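Local structure of SusD/RagB family nutrient-binding outer membrane lipoprotein (Bacteroides vulgatus, 4F7A) at residues Q47-N51 with P433-E437; L52-F57 with N72-L77; A256-Y262 with Y312-I318. The protein probably binds glycans, mucin O-glycans among them, at the outer membrane as a SusD-like lipoprotein serving nutrient uptake. One frame throughout, in Å; residues are numbered along the deposited sequence.

Interaction 1: residues Q47-N51 with P433-E437; sequences QTFQN and PEGME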
# COMPACT_ATOMS: atom_id res chain seq x y z
N GLN A 47 -13.05 -1.30 -6.80
CA GLN A 47 -13.39 0.08 -6.49
C GLN A 47 -13.69 0.26 -5.00
O GLN A 47 -13.25 1.24 -4.41
CB GLN A 47 -14.54 0.59 -7.35
CG GLN A 47 -14.89 2.08 -7.06
CD GLN A 47 -16.15 2.55 -7.81
OE1 GLN A 47 -17.09 1.78 -7.97
NE2 GLN A 47 -16.16 3.81 -8.23
N THR A 48 -14.40 -0.70 -4.40
CA THR A 48 -14.65 -0.66 -2.93
C THR A 48 -13.58 -1.35 -2.08
O THR A 48 -13.39 -0.99 -0.92
CB THR A 48 -16.06 -1.23 -2.56
OG1 THR A 48 -16.09 -2.64 -2.82
CG2 THR A 48 -17.17 -0.52 -3.37
N PHE A 49 -12.89 -2.33 -2.65
CA PHE A 49 -11.73 -2.98 -2.00
C PHE A 49 -10.73 -1.91 -1.54
O PHE A 49 -10.37 -1.82 -0.36
CB PHE A 49 -11.06 -3.95 -3.01
CG PHE A 49 -10.03 -4.90 -2.41
CD1 PHE A 49 -8.76 -4.48 -2.06
CD2 PHE A 49 -10.31 -6.25 -2.27
CE1 PHE A 49 -7.83 -5.38 -1.53
CE2 PHE A 49 -9.39 -7.15 -1.78
CZ PHE A 49 -8.16 -6.71 -1.39
N GLN A 50 -10.36 -1.05 -2.48
CA GLN A 50 -9.31 -0.09 -2.25
C GLN A 50 -9.57 1.35 -2.69
O GLN A 50 -9.13 2.28 -2.01
CB GLN A 50 -8.06 -0.67 -2.92
CG GLN A 50 -6.97 0.25 -3.22
CD GLN A 50 -5.63 -0.46 -3.42
OE1 GLN A 50 -5.52 -1.71 -3.50
NE2 GLN A 50 -4.62 0.35 -3.52
N ASN A 51 -10.20 1.56 -3.85
CA ASN A 51 -10.19 2.91 -4.42
C ASN A 51 -10.99 3.92 -3.60
O ASN A 51 -10.55 5.07 -3.43
CB ASN A 51 -10.67 2.93 -5.87
CG ASN A 51 -10.28 4.20 -6.59
OD1 ASN A 51 -11.14 4.88 -7.14
ND2 ASN A 51 -8.96 4.54 -6.59
N PRO A 433 0.88 4.42 -7.77
CA PRO A 433 -0.47 4.77 -7.29
C PRO A 433 -1.04 3.87 -6.19
O PRO A 433 -2.26 3.89 -5.94
CB PRO A 433 -1.30 4.61 -8.54
CG PRO A 433 -0.64 3.38 -9.21
CD PRO A 433 0.82 3.50 -8.92
N GLU A 434 -0.17 3.13 -5.52
CA GLU A 434 -0.61 2.05 -4.62
C GLU A 434 -0.96 2.62 -3.25
O GLU A 434 -0.09 2.79 -2.39
CB GLU A 434 0.46 0.95 -4.51
CG GLU A 434 -0.12 -0.43 -4.17
CD GLU A 434 -0.71 -0.45 -2.78
OE1 GLU A 434 0.10 -0.44 -1.83
OE2 GLU A 434 -1.97 -0.45 -2.63
N GLY A 435 -2.25 2.85 -3.05
CA GLY A 435 -2.74 3.58 -1.89
C GLY A 435 -2.62 2.87 -0.55
O GLY A 435 -2.57 3.53 0.49
N MSE A 436 -2.61 1.54 -0.54
CA MSE A 436 -2.51 0.82 0.74
C MSE A 436 -1.18 1.05 1.45
O MSE A 436 -1.17 1.42 2.61
CB MSE A 436 -2.77 -0.68 0.63
CG MSE A 436 -4.12 -1.00 0.08
SE MSE A 436 -4.80 -2.66 0.87
CE MSE A 436 -6.50 -2.64 -0.03
N GLU A 437 -0.06 0.85 0.76
CA GLU A 437 1.22 1.12 1.43
C GLU A 437 1.30 2.58 1.87
O GLU A 437 1.76 2.89 2.99
CB GLU A 437 2.40 0.74 0.56
CG GLU A 437 3.76 0.84 1.30
CD GLU A 437 3.85 0.04 2.59
OE1 GLU A 437 3.07 -0.93 2.79
OE2 GLU A 437 4.72 0.37 3.45

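Interaction 2: residues L52-F57 with N72-L77; sequences LNHDMF and NTVYAL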
# COMPACT_ATOMS: atom_id res chain seq x y z
N LEU A 52 -12.13 3.49 -3.07
CA LEU A 52 -12.94 4.38 -2.24
C LEU A 52 -12.56 4.38 -0.74
O LEU A 52 -13.22 5.04 0.07
CB LEU A 52 -14.41 4.08 -2.40
CG LEU A 52 -15.04 4.44 -3.74
CD1 LEU A 52 -16.40 3.75 -3.86
CD2 LEU A 52 -15.19 5.97 -3.93
N ASN A 53 -11.52 3.64 -0.39
CA ASN A 53 -10.97 3.65 0.96
C ASN A 53 -9.50 4.13 0.93
O ASN A 53 -9.21 5.32 0.90
CB ASN A 53 -11.10 2.25 1.57
CG ASN A 53 -12.52 1.82 1.70
OD1 ASN A 53 -13.24 2.31 2.58
ND2 ASN A 53 -12.94 0.90 0.86
N HIS A 54 -8.58 3.19 0.87
CA HIS A 54 -7.15 3.48 1.00
C HIS A 54 -6.64 4.52 0.02
O HIS A 54 -5.81 5.33 0.37
CB HIS A 54 -6.34 2.20 0.82
CG HIS A 54 -6.87 1.04 1.59
ND1 HIS A 54 -8.11 0.48 1.33
CD2 HIS A 54 -6.31 0.29 2.57
CE1 HIS A 54 -8.30 -0.55 2.15
NE2 HIS A 54 -7.23 -0.68 2.91
N ASP A 55 -7.09 4.44 -1.23
CA ASP A 55 -6.57 5.32 -2.28
C ASP A 55 -6.96 6.77 -2.02
O ASP A 55 -6.25 7.69 -2.43
CB ASP A 55 -7.07 4.88 -3.66
CG ASP A 55 -6.34 3.65 -4.21
OD1 ASP A 55 -5.37 3.17 -3.57
OD2 ASP A 55 -6.74 3.17 -5.29
N MSE A 56 -8.11 6.96 -1.38
CA MSE A 56 -8.53 8.29 -0.99
C MSE A 56 -7.85 8.71 0.32
O MSE A 56 -7.32 9.83 0.42
CB MSE A 56 -10.05 8.36 -0.84
CG MSE A 56 -10.49 9.72 -0.33
SE MSE A 56 -12.40 9.98 -0.32
CE MSE A 56 -12.88 8.48 0.64
N PHE A 57 -7.85 7.82 1.32
CA PHE A 57 -7.29 8.18 2.61
C PHE A 57 -5.79 8.42 2.54
O PHE A 57 -5.26 9.26 3.28
CB PHE A 57 -7.65 7.16 3.69
CG PHE A 57 -9.15 7.04 3.93
CD1 PHE A 57 -9.95 8.16 4.07
CD2 PHE A 57 -9.75 5.79 4.02
CE1 PHE A 57 -11.30 8.03 4.29
CE2 PHE A 57 -11.11 5.66 4.26
CZ PHE A 57 -11.88 6.77 4.39
N ASN A 72 -17.50 8.18 2.81
CA ASN A 72 -16.16 7.98 3.34
C ASN A 72 -15.35 9.28 3.40
O ASN A 72 -14.59 9.48 4.35
CB ASN A 72 -15.38 6.94 2.53
CG ASN A 72 -15.68 5.52 2.95
OD1 ASN A 72 -16.64 5.27 3.67
ND2 ASN A 72 -14.85 4.56 2.48
N THR A 73 -15.52 10.13 2.40
CA THR A 73 -14.73 11.35 2.32
C THR A 73 -14.90 12.24 3.56
O THR A 73 -13.95 12.91 3.98
CB THR A 73 -14.99 12.13 1.00
OG1 THR A 73 -13.99 13.15 0.85
CG2 THR A 73 -16.41 12.75 0.94
N VAL A 74 -16.10 12.24 4.14
CA VAL A 74 -16.39 13.01 5.38
C VAL A 74 -16.41 12.11 6.61
O VAL A 74 -16.97 12.45 7.66
CB VAL A 74 -17.70 13.82 5.29
CG1 VAL A 74 -17.58 14.96 4.30
CG2 VAL A 74 -18.95 12.89 4.96
N TYR A 75 -15.74 10.97 6.50
CA TYR A 75 -15.62 10.03 7.61
C TYR A 75 -16.96 9.46 8.09
O TYR A 75 -17.05 9.00 9.23
CB TYR A 75 -14.85 10.62 8.81
CG TYR A 75 -13.36 10.88 8.64
CD1 TYR A 75 -12.60 10.26 7.65
CD2 TYR A 75 -12.72 11.72 9.52
CE1 TYR A 75 -11.23 10.48 7.55
CE2 TYR A 75 -11.35 11.96 9.42
CZ TYR A 75 -10.62 11.35 8.44
OH TYR A 75 -9.28 11.61 8.38
N ALA A 76 -17.99 9.50 7.24
CA ALA A 76 -19.24 8.77 7.51
C ALA A 76 -19.08 7.44 6.79
O ALA A 76 -19.50 7.26 5.65
CB ALA A 76 -20.45 9.56 7.00
N LEU A 77 -18.38 6.52 7.43
CA LEU A 77 -17.87 5.37 6.71
C LEU A 77 -19.01 4.47 6.24
O LEU A 77 -19.91 4.14 7.01
CB LEU A 77 -16.89 4.58 7.57
CG LEU A 77 -15.62 5.31 8.03
CD1 LEU A 77 -14.71 4.38 8.76
CD2 LEU A 77 -14.85 5.92 6.84

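Interaction 3: residues A256-Y262 with Y312-I318; sequences AGWGETY and YQSYSFI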
# COMPACT_ATOMS: atom_id res chain seq x y z
N ALA A 256 -10.59 4.57 -13.79
CA ALA A 256 -10.26 5.78 -14.57
C ALA A 256 -11.15 5.86 -15.82
O ALA A 256 -11.59 6.95 -16.20
CB ALA A 256 -8.83 5.81 -14.97
N GLY A 257 -11.42 4.71 -16.43
CA GLY A 257 -12.28 4.64 -17.60
C GLY A 257 -13.71 5.05 -17.29
O GLY A 257 -14.40 5.52 -18.17
N TRP A 258 -14.14 4.88 -16.05
CA TRP A 258 -15.44 5.39 -15.61
C TRP A 258 -15.44 6.89 -15.26
O TRP A 258 -16.46 7.44 -14.90
CB TRP A 258 -15.93 4.64 -14.39
CG TRP A 258 -16.13 3.19 -14.57
CD1 TRP A 258 -16.28 2.51 -15.75
CD2 TRP A 258 -16.28 2.22 -13.52
NE1 TRP A 258 -16.49 1.17 -15.49
CE2 TRP A 258 -16.50 0.97 -14.14
CE3 TRP A 258 -16.28 2.30 -12.13
CZ2 TRP A 258 -16.68 -0.20 -13.39
CZ3 TRP A 258 -16.46 1.13 -11.40
CH2 TRP A 258 -16.67 -0.09 -12.03
N GLY A 259 -14.28 7.52 -15.32
CA GLY A 259 -14.16 8.93 -15.00
C GLY A 259 -14.08 9.24 -13.52
O GLY A 259 -14.44 10.34 -13.13
N GLU A 260 -13.56 8.33 -12.70
CA GLU A 260 -13.68 8.45 -11.23
C GLU A 260 -12.37 8.53 -10.44
O GLU A 260 -12.39 8.43 -9.22
CB GLU A 260 -14.55 7.30 -10.69
CG GLU A 260 -16.03 7.48 -11.03
CD GLU A 260 -16.92 6.41 -10.44
OE1 GLU A 260 -17.01 6.30 -9.20
OE2 GLU A 260 -17.55 5.67 -11.22
N THR A 261 -11.23 8.76 -11.12
CA THR A 261 -9.93 8.83 -10.45
C THR A 261 -9.26 10.19 -10.62
O THR A 261 -8.49 10.40 -11.55
CB THR A 261 -9.00 7.73 -11.01
OG1 THR A 261 -8.94 7.86 -12.43
CG2 THR A 261 -9.54 6.33 -10.63
N TYR A 262 -9.59 11.12 -9.73
CA TYR A 262 -9.02 12.46 -9.74
C TYR A 262 -7.86 12.55 -8.77
O TYR A 262 -7.77 11.78 -7.81
CB TYR A 262 -10.08 13.53 -9.38
CG TYR A 262 -11.05 13.78 -10.49
CD1 TYR A 262 -12.06 12.85 -10.79
CD2 TYR A 262 -10.94 14.91 -11.29
CE1 TYR A 262 -12.95 13.08 -11.81
CE2 TYR A 262 -11.83 15.13 -12.33
CZ TYR A 262 -12.83 14.21 -12.59
OH TYR A 262 -13.72 14.42 -13.64
N TYR A 312 -16.08 19.04 -8.39
CA TYR A 312 -14.66 18.84 -8.66
C TYR A 312 -14.39 18.12 -9.99
O TYR A 312 -13.31 17.68 -10.25
CB TYR A 312 -14.01 18.10 -7.48
CG TYR A 312 -14.04 18.97 -6.26
CD1 TYR A 312 -13.23 20.09 -6.16
CD2 TYR A 312 -14.95 18.73 -5.23
CE1 TYR A 312 -13.29 20.94 -5.07
CE2 TYR A 312 -15.03 19.59 -4.11
CZ TYR A 312 -14.18 20.68 -4.05
OH TYR A 312 -14.27 21.55 -3.01
N GLN A 313 -15.42 18.00 -10.82
CA GLN A 313 -15.34 17.25 -12.06
C GLN A 313 -14.33 17.78 -13.09
O GLN A 313 -13.91 17.05 -13.99
CB GLN A 313 -16.77 17.19 -12.62
CG GLN A 313 -16.98 16.92 -14.04
CD GLN A 313 -18.46 17.12 -14.33
OE1 GLN A 313 -18.87 18.15 -14.88
NE2 GLN A 313 -19.27 16.20 -13.84
N SER A 314 -13.93 19.05 -12.97
CA SER A 314 -12.91 19.63 -13.86
C SER A 314 -11.52 19.79 -13.23
O SER A 314 -10.63 20.42 -13.82
CB SER A 314 -13.42 20.95 -14.42
OG SER A 314 -14.60 20.69 -15.16
N TYR A 315 -11.33 19.19 -12.06
CA TYR A 315 -9.99 19.09 -11.44
C TYR A 315 -9.10 18.09 -12.19
O TYR A 315 -9.53 17.44 -13.16
CB TYR A 315 -10.11 18.77 -9.94
CG TYR A 315 -10.29 20.00 -9.06
CD1 TYR A 315 -11.03 21.11 -9.48
CD2 TYR A 315 -9.73 20.06 -7.79
CE1 TYR A 315 -11.20 22.24 -8.66
CE2 TYR A 315 -9.90 21.14 -6.97
CZ TYR A 315 -10.61 22.24 -7.40
OH TYR A 315 -10.74 23.33 -6.56
N SER A 316 -7.84 17.98 -11.77
CA SER A 316 -6.89 17.14 -12.47
C SER A 316 -7.25 15.65 -12.37
O SER A 316 -7.61 15.16 -11.31
CB SER A 316 -5.47 17.34 -11.95
OG SER A 316 -4.96 18.59 -12.34
N PHE A 317 -7.14 14.96 -13.51
CA PHE A 317 -7.46 13.56 -13.62
C PHE A 317 -6.16 12.80 -13.72
O PHE A 317 -5.14 13.36 -14.11
CB PHE A 317 -8.31 13.32 -14.88
CG PHE A 317 -9.10 12.04 -14.83
CD1 PHE A 317 -10.17 11.92 -13.98
CD2 PHE A 317 -8.77 10.95 -15.64
CE1 PHE A 317 -10.91 10.75 -13.91
CE2 PHE A 317 -9.53 9.78 -15.58
CZ PHE A 317 -10.59 9.68 -14.71
N ILE A 318 -6.21 11.51 -13.39
CA ILE A 318 -5.09 10.62 -13.61
C ILE A 318 -4.67 10.64 -15.07
O ILE A 318 -5.49 10.85 -15.97
CB ILE A 318 -5.42 9.17 -13.16
CG1 ILE A 318 -4.14 8.41 -12.83
CG2 ILE A 318 -6.28 8.42 -14.23
CD1 ILE A 318 -4.39 7.02 -12.16

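Interaction 1: residues Q47-N51 with P433-E437
Gln50 and Met436 mark the nearest approach of the two backbones, their CA atoms 7.5 Å apart, where the last turn of helix 44-51, widened to a pi-type turn, faces the start of helix 435-445 deep in this largely helical SusD-like fold. Glu434 is the N-cap of the latter helix. Its carboxylate folds back over the first turn: OE1 accepts from Glu437 N on the syn side at 2.9 Å, and OE2 takes Met436 N from above the carboxylate plane at 3.0 Å. Gln50 reads this cap from the other helix, its NE2 giving Glu434 OE2 a rather bent bond (2.9 Å, N-H...O 140°), with amide and carboxylate planes almost perpendicular. The glutamine reaches it because CG stands anti to the backbone N (chi1 161°) and the chain then runs extended. Asp55 is a second acceptor for Gln50 NE2, while Arg127 bonds Gln50 OE1 and forms a salt bridge with Glu434 OE2; both ends of the buried amide are thus engaged, which fixes its rotation. With an alanine at Glu434, the first-turn NH groups and the guanidinium of Arg127 would probably be left without this acceptor, and Gln50 freer to turn. Beside the polar link lies a selenomethionine, Met436, bent at chi2 and crossing Phe49 at about a right angle; its methyl CE sits 3.4 Å from Phe49 CE1 and 3.7 Å from Gln50 OE1.

Interaction 2: residues L52-F57 with N72-L77
Phe57 presents the edge of its ring to the backbone of Asn72, whose carbonyl O lies near the ring plane, 3.6 Å from Phe57 CE1. The same CE1 meets the edge of the Tyr75 ring, 4.1 Å from Tyr75 CE1 and close to the plane of the tyrosine, while a methyl of Leu77, CD2, approaches Phe57 CZ obliquely at 3.9 Å. Phe57 CG is anti to its own carbonyl carbon (chi1 -61°), a rotation that carries the ring out from helix 54-57 to the loop. Besides meeting this ring edge, Asn72 O accepts the backbone N-H of Tyr75 and so closes the turn from Asn72 to Tyr75. Two further flat groups, the side-chain amides of Asn53 and Asn72, are inclined to each other by 53°. Asn72 ND2 bonds to Leu52 O (2.9 Å, N-H...O 152°), coming from above the carbonyl plane, and the other end of this amide, OD1, receives Glu78 N, so the side chain is fixed at both ends. Asn53 is the N-cap residue of helix 54-57, but its side chain does not cap: ND2 goes instead to Trp81 O, while its backbone O takes Phe57 N in the opening turn. The contact thereby joins the start of this short helix to the 3-10 turn and loop that run from strand 61-62 to helix 79-82. Selenomethionine Met56, extended until it bends at chi3, packs on Asn72 and Thr73: SE lies 3.6 Å from Thr73 CB, and CE lies 3.5 Å from Asn72 CB. The hydroxyl of Thr73 itself is engaged by His62 and by Gly301 N.

Interaction 3: residues A256-Y262 with Y312-I318
Phe317 is wedged among Ala256, Gly259, Thr261 and Tyr262, and here the packing is tight. Thr261 O lies 3.3 Å above one face of the Phe317 ring, nearer the CD1-CE1 side than the centre, and Ala256 O stands at the ring edge, 3.3 Å from CZ. With CG anti to the backbone N (chi1 -159°), Phe317 turns another part of its edge onto Tyr262 in a T-shaped stack: the centroids are 5.0 Å apart, and CD1 of Phe317 sits over the centre of the tyrosine face. Ile318 extends the apolar patch with CG2, which touches Ala256 CB at 3.7 Å. It also presses on Thr261 OG1, a buried hydroxyl for which the model offers no hydrogen-bond partner. Between the side chains runs a single beta bridge, Tyr262 with Phe317, in which Ile318 N gives Thr261 O a nearly straight bond (3.1 Å, N-H...O 162°). Tyr262 also begins strand 262-263, which pairs with strand 61-62, so the bridge attaches the 312-318 loop to that small antiparallel sheet. Gly259, at positive phi, ends helix 251-257 in a Schellman motif and brings its backbone to the Phe317 edge. The close packing continues along the buried Tyr262 ring, whose edge lies against carbonyls of the type I turn from Tyr312 to Tyr315; its OH donates to Gln313 O (2.7 Å), tilted from the carbonyl plane. Only beyond this bond does the contact thin toward solvent: the exposed side chain of Gln313 adds little, its CG 4.1 Å from Tyr262 OH. A triethylene glycol, probably from the crystallisation liquor, lies about 4 Å from the Tyr262 side chain.

Interactions 1 and 2 are both buried and share one run of chain, since helix 44-51 leads directly into the 52-57 segment, and the Asp55 carboxylate of the latter reaches back to that helix, taking Asn51 ND2. Their chemistry differs: interaction 1, about 7 Å from the chain centre, is a network of charge and amide around a helix start, whereas interaction 2, farther out at about 15 Å, sets one asparagine bond among aromatic and selenomethionine packing. Interaction 3, about 21 Å from the centre and partly buried, relies on rings, carbonyls and a backbone bridge. It meets interaction 1 through Gln47, which bonds weakly to Glu260, but does not touch interaction 2.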